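Local coordinates for DegV domain-containing protein Cgl2349/cg2579 (Corynebacterium glutamicum, PDB 3EGL) that binds long-chain fatty acids such as palmitate and may play a role in lipid transport or fatty acid metabolism, at residues A[7-12]-A[27-32]. Sequence-based numbering, arbitrary orientation.
Sequences RVIVDS and TVINLH
Ser-12 holds OG between its backbone N and carbonyl carbon (chi1 65°), and there OG accepts the N-H of Leu-31 at 3.3 Å. Leu-31 sets CG beside its own backbone N (chi1 -55°), which turns the branch toward Asp-11, where CD1 comes within 3.6 Å of Asp-11 OD1. These residues follow the last paired positions of parallel strands 7-11 and 26-35, joined through helix 18-23 as a beta-alpha-beta unit of the DegV fold. Along the pair, Thr-27 N gives its hydrogen to Val-8 O, Val-10 N to Thr-27 O, and Ile-29 N to Val-10 O. The last rung, from Ser-12 N to Ile-29 O, is weak, with an N-H...O angle of 123°. Ile-9, Thr-27 and Ile-29 share one face of the sheet, packed on helix 47-60, and Ile-9 CG2 meets Ile-29 CD1 at 3.7 Å. On the other face Val-10 CG2 lies 4.1 Å from Val-28 CG2. The Leu-31 side chain is about 4 Å from the bound palmitate and near Ser-76 and Thr-42, which bind hexadecanoate. Asp-11 bonds Ser-13 OG through OD1, and His-70 ND1 and Ile-71 N through OD2; Ser-12 OG also bonds Asp-244. At the far end one water donates to Val-8 O at 2.6 Å and accepts from Thr-27 OG1 at 2.7 Å.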
ATOM      1  N   ARG A   7     -10.666   8.107  14.063  1.00 23.79           N
ATOM      2  CA  ARG A   7      -9.266   8.353  13.802  1.00 23.50           C
ATOM      3  C   ARG A   7      -8.698   7.251  12.925  1.00 23.04           C
ATOM      4  O   ARG A   7      -8.979   6.075  13.167  1.00 22.78           O
ATOM      5  CB  ARG A   7      -8.471   8.448  15.106  1.00 23.91           C
ATOM      6  CG  ARG A   7      -8.896   9.581  16.046  1.00 23.47           C
ATOM      7  CD  ARG A   7      -7.655  10.125  16.696  1.00 26.73           C
ATOM      8  NE  ARG A   7      -7.447  11.449  16.196  1.00 34.29           N
ATOM      9  CZ  ARG A   7      -6.360  11.935  15.628  1.00 34.56           C
ATOM     10  NH1 ARG A   7      -5.267  11.228  15.473  1.00 35.86           N
ATOM     11  NH2 ARG A   7      -6.401  13.181  15.221  1.00 34.92           N
ATOM     12  N   VAL A   8      -7.897   7.639  11.932  1.00 21.94           N
ATOM     13  CA  VAL A   8      -7.338   6.683  10.978  1.00 22.03           C
ATOM     14  C   VAL A   8      -5.838   6.473  11.178  1.00 21.89           C
ATOM     15  O   VAL A   8      -5.077   7.425  11.372  1.00 21.52           O
ATOM     16  CB  VAL A   8      -7.627   7.124   9.534  1.00 23.01           C
ATOM     17  CG1 VAL A   8      -7.016   6.133   8.502  1.00 21.69           C
ATOM     18  CG2 VAL A   8      -9.150   7.264   9.325  1.00 21.33           C
ATOM     19  N   ILE A   9      -5.434   5.208  11.155  1.00 22.40           N
ATOM     20  CA  ILE A   9      -4.043   4.808  11.383  1.00 23.27           C
ATOM     21  C   ILE A   9      -3.639   3.856  10.288  1.00 23.08           C
ATOM     22  O   ILE A   9      -4.382   2.920   9.971  1.00 23.15           O
ATOM     23  CB  ILE A   9      -3.858   4.052  12.728  1.00 23.56           C
ATOM     24  CG1 ILE A   9      -4.455   4.860  13.887  1.00 28.47           C
ATOM     25  CG2 ILE A   9      -2.366   3.795  13.021  1.00 22.47           C
ATOM     26  CD1 ILE A   9      -4.144   4.253  15.330  1.00 31.53           C
ATOM     27  N   VAL A  10      -2.452   4.096   9.730  1.00 23.19           N
ATOM     28  CA  VAL A  10      -1.823   3.181   8.774  1.00 22.86           C
ATOM     29  C   VAL A  10      -0.395   2.944   9.253  1.00 23.68           C
ATOM     30  O   VAL A  10       0.057   3.562  10.202  1.00 23.38           O
ATOM     31  CB  VAL A  10      -1.747   3.748   7.287  1.00 22.35           C
ATOM     32  CG1 VAL A  10      -3.092   4.082   6.761  1.00 20.63           C
ATOM     33  CG2 VAL A  10      -0.858   4.986   7.210  1.00 19.69           C
ATOM     34  N   ASP A  11       0.311   2.055   8.565  1.00 24.08           N
ATOM     35  CA  ASP A  11       1.719   1.886   8.813  1.00 24.30           C
ATOM     36  C   ASP A  11       2.472   2.550   7.641  1.00 24.36           C
ATOM     37  O   ASP A  11       1.828   3.087   6.705  1.00 23.63           O
ATOM     38  CB  ASP A  11       2.067   0.415   9.056  1.00 23.47           C
ATOM     39  CG  ASP A  11       1.739  -0.498   7.854  1.00 27.20           C
ATOM     40  OD1 ASP A  11       2.433  -0.341   6.819  1.00 29.22           O
ATOM     41  OD2 ASP A  11       0.831  -1.392   7.956  1.00 26.19           O
ATOM     42  N   SER A  12       3.804   2.542   7.704  1.00 23.00           N
ATOM     43  CA  SER A  12       4.612   3.266   6.723  1.00 23.74           C
ATOM     44  C   SER A  12       4.498   2.640   5.319  1.00 23.58           C
ATOM     45  O   SER A  12       4.668   3.336   4.323  1.00 22.96           O
ATOM     46  CB  SER A  12       6.077   3.339   7.169  1.00 22.96           C
ATOM     47  OG  SER A  12       6.563   2.008   7.180  1.00 23.20           O
ATOM     48  N   THR A  27      -2.606   8.940  11.353  1.00 23.41           N
ATOM     49  CA  THR A  27      -1.468   8.522  12.140  1.00 23.30           C
ATOM     50  C   THR A  27      -0.699   7.463  11.337  1.00 24.12           C
ATOM     51  O   THR A  27      -1.297   6.476  10.835  1.00 24.71           O
ATOM     52  CB  THR A  27      -1.930   7.931  13.503  1.00 22.70           C
ATOM     53  OG1 THR A  27      -2.763   8.880  14.174  1.00 23.61           O
ATOM     54  CG2 THR A  27      -0.745   7.606  14.418  1.00 20.56           C
ATOM     55  N   VAL A  28       0.614   7.679  11.210  1.00 23.74           N
ATOM     56  CA  VAL A  28       1.502   6.708  10.551  1.00 23.50           C
ATOM     57  C   VAL A  28       2.407   5.951  11.577  1.00 23.57           C
ATOM     58  O   VAL A  28       3.119   6.580  12.344  1.00 22.71           O
ATOM     59  CB  VAL A  28       2.326   7.413   9.434  1.00 24.15           C
ATOM     60  CG1 VAL A  28       3.250   6.409   8.688  1.00 19.60           C
ATOM     61  CG2 VAL A  28       1.359   8.164   8.456  1.00 20.37           C
ATOM     62  N   ILE A  29       2.350   4.620  11.617  1.00 23.69           N
ATOM     63  CA  ILE A  29       3.315   3.869  12.447  1.00 25.10           C
ATOM     64  C   ILE A  29       4.335   3.229  11.550  1.00 25.13           C
ATOM     65  O   ILE A  29       3.962   2.493  10.630  1.00 26.21           O
ATOM     66  CB  ILE A  29       2.666   2.693  13.248  1.00 25.84           C
ATOM     67  CG1 ILE A  29       1.310   3.081  13.762  1.00 27.52           C
ATOM     68  CG2 ILE A  29       3.580   2.264  14.442  1.00 22.72           C
ATOM     69  CD1 ILE A  29       0.556   1.888  14.194  1.00 36.34           C
ATOM     70  N   ASN A  30       5.605   3.456  11.825  1.00 24.95           N
ATOM     71  CA  ASN A  30       6.677   2.890  10.995  1.00 25.86           C
ATOM     72  C   ASN A  30       6.967   1.400  11.200  1.00 25.69           C
ATOM     73  O   ASN A  30       7.204   0.963  12.334  1.00 25.62           O
ATOM     74  CB  ASN A  30       7.974   3.683  11.206  1.00 24.83           C
ATOM     75  CG  ASN A  30       7.873   5.101  10.666  1.00 26.98           C
ATOM     76  OD1 ASN A  30       7.018   5.404   9.830  1.00 29.42           O
ATOM     77  ND2 ASN A  30       8.723   5.985  11.161  1.00 27.00           N
ATOM     78  N   LEU A  31       7.003   0.643  10.105  1.00 25.41           N
ATOM     79  CA  LEU A  31       7.569  -0.727  10.125  1.00 25.77           C
ATOM     80  C   LEU A  31       9.085  -0.655  10.426  1.00 26.41           C
ATOM     81  O   LEU A  31       9.664   0.428  10.395  1.00 26.71           O
ATOM     82  CB  LEU A  31       7.333  -1.416   8.785  1.00 24.86           C
ATOM     83  CG  LEU A  31       5.874  -1.469   8.341  1.00 25.61           C
ATOM     84  CD1 LEU A  31       5.678  -2.007   6.875  1.00 21.36           C
ATOM     85  CD2 LEU A  31       5.113  -2.281   9.381  1.00 25.32           C
ATOM     86  N   HIS A  32       9.726  -1.792  10.704  1.00 26.56           N
ATOM     87  CA  HIS A  32      11.145  -1.793  11.121  1.00 27.20           C
ATOM     88  C   HIS A  32      12.148  -2.179  10.039  1.00 28.25           C
ATOM     89  O   HIS A  32      11.962  -3.157   9.293  1.00 27.54           O
ATOM     90  CB  HIS A  32      11.341  -2.698  12.340  1.00 26.06           C
ATOM     91  CG  HIS A  32      10.404  -2.375  13.455  1.00 27.35           C
ATOM     92  ND1 HIS A  32      10.566  -1.266  14.257  1.00 28.90           N
ATOM     93  CD2 HIS A  32       9.254  -2.964  13.855  1.00 25.73           C
ATOM     94  CE1 HIS A  32       9.572  -1.199  15.121  1.00 23.79           C
ATOM     95  NE2 HIS A  32       8.775  -2.228  14.910  1.00 25.52           N
TER
HETATM   96  O   HOH W   1      -5.219   9.345  13.141  1.00 20.77           O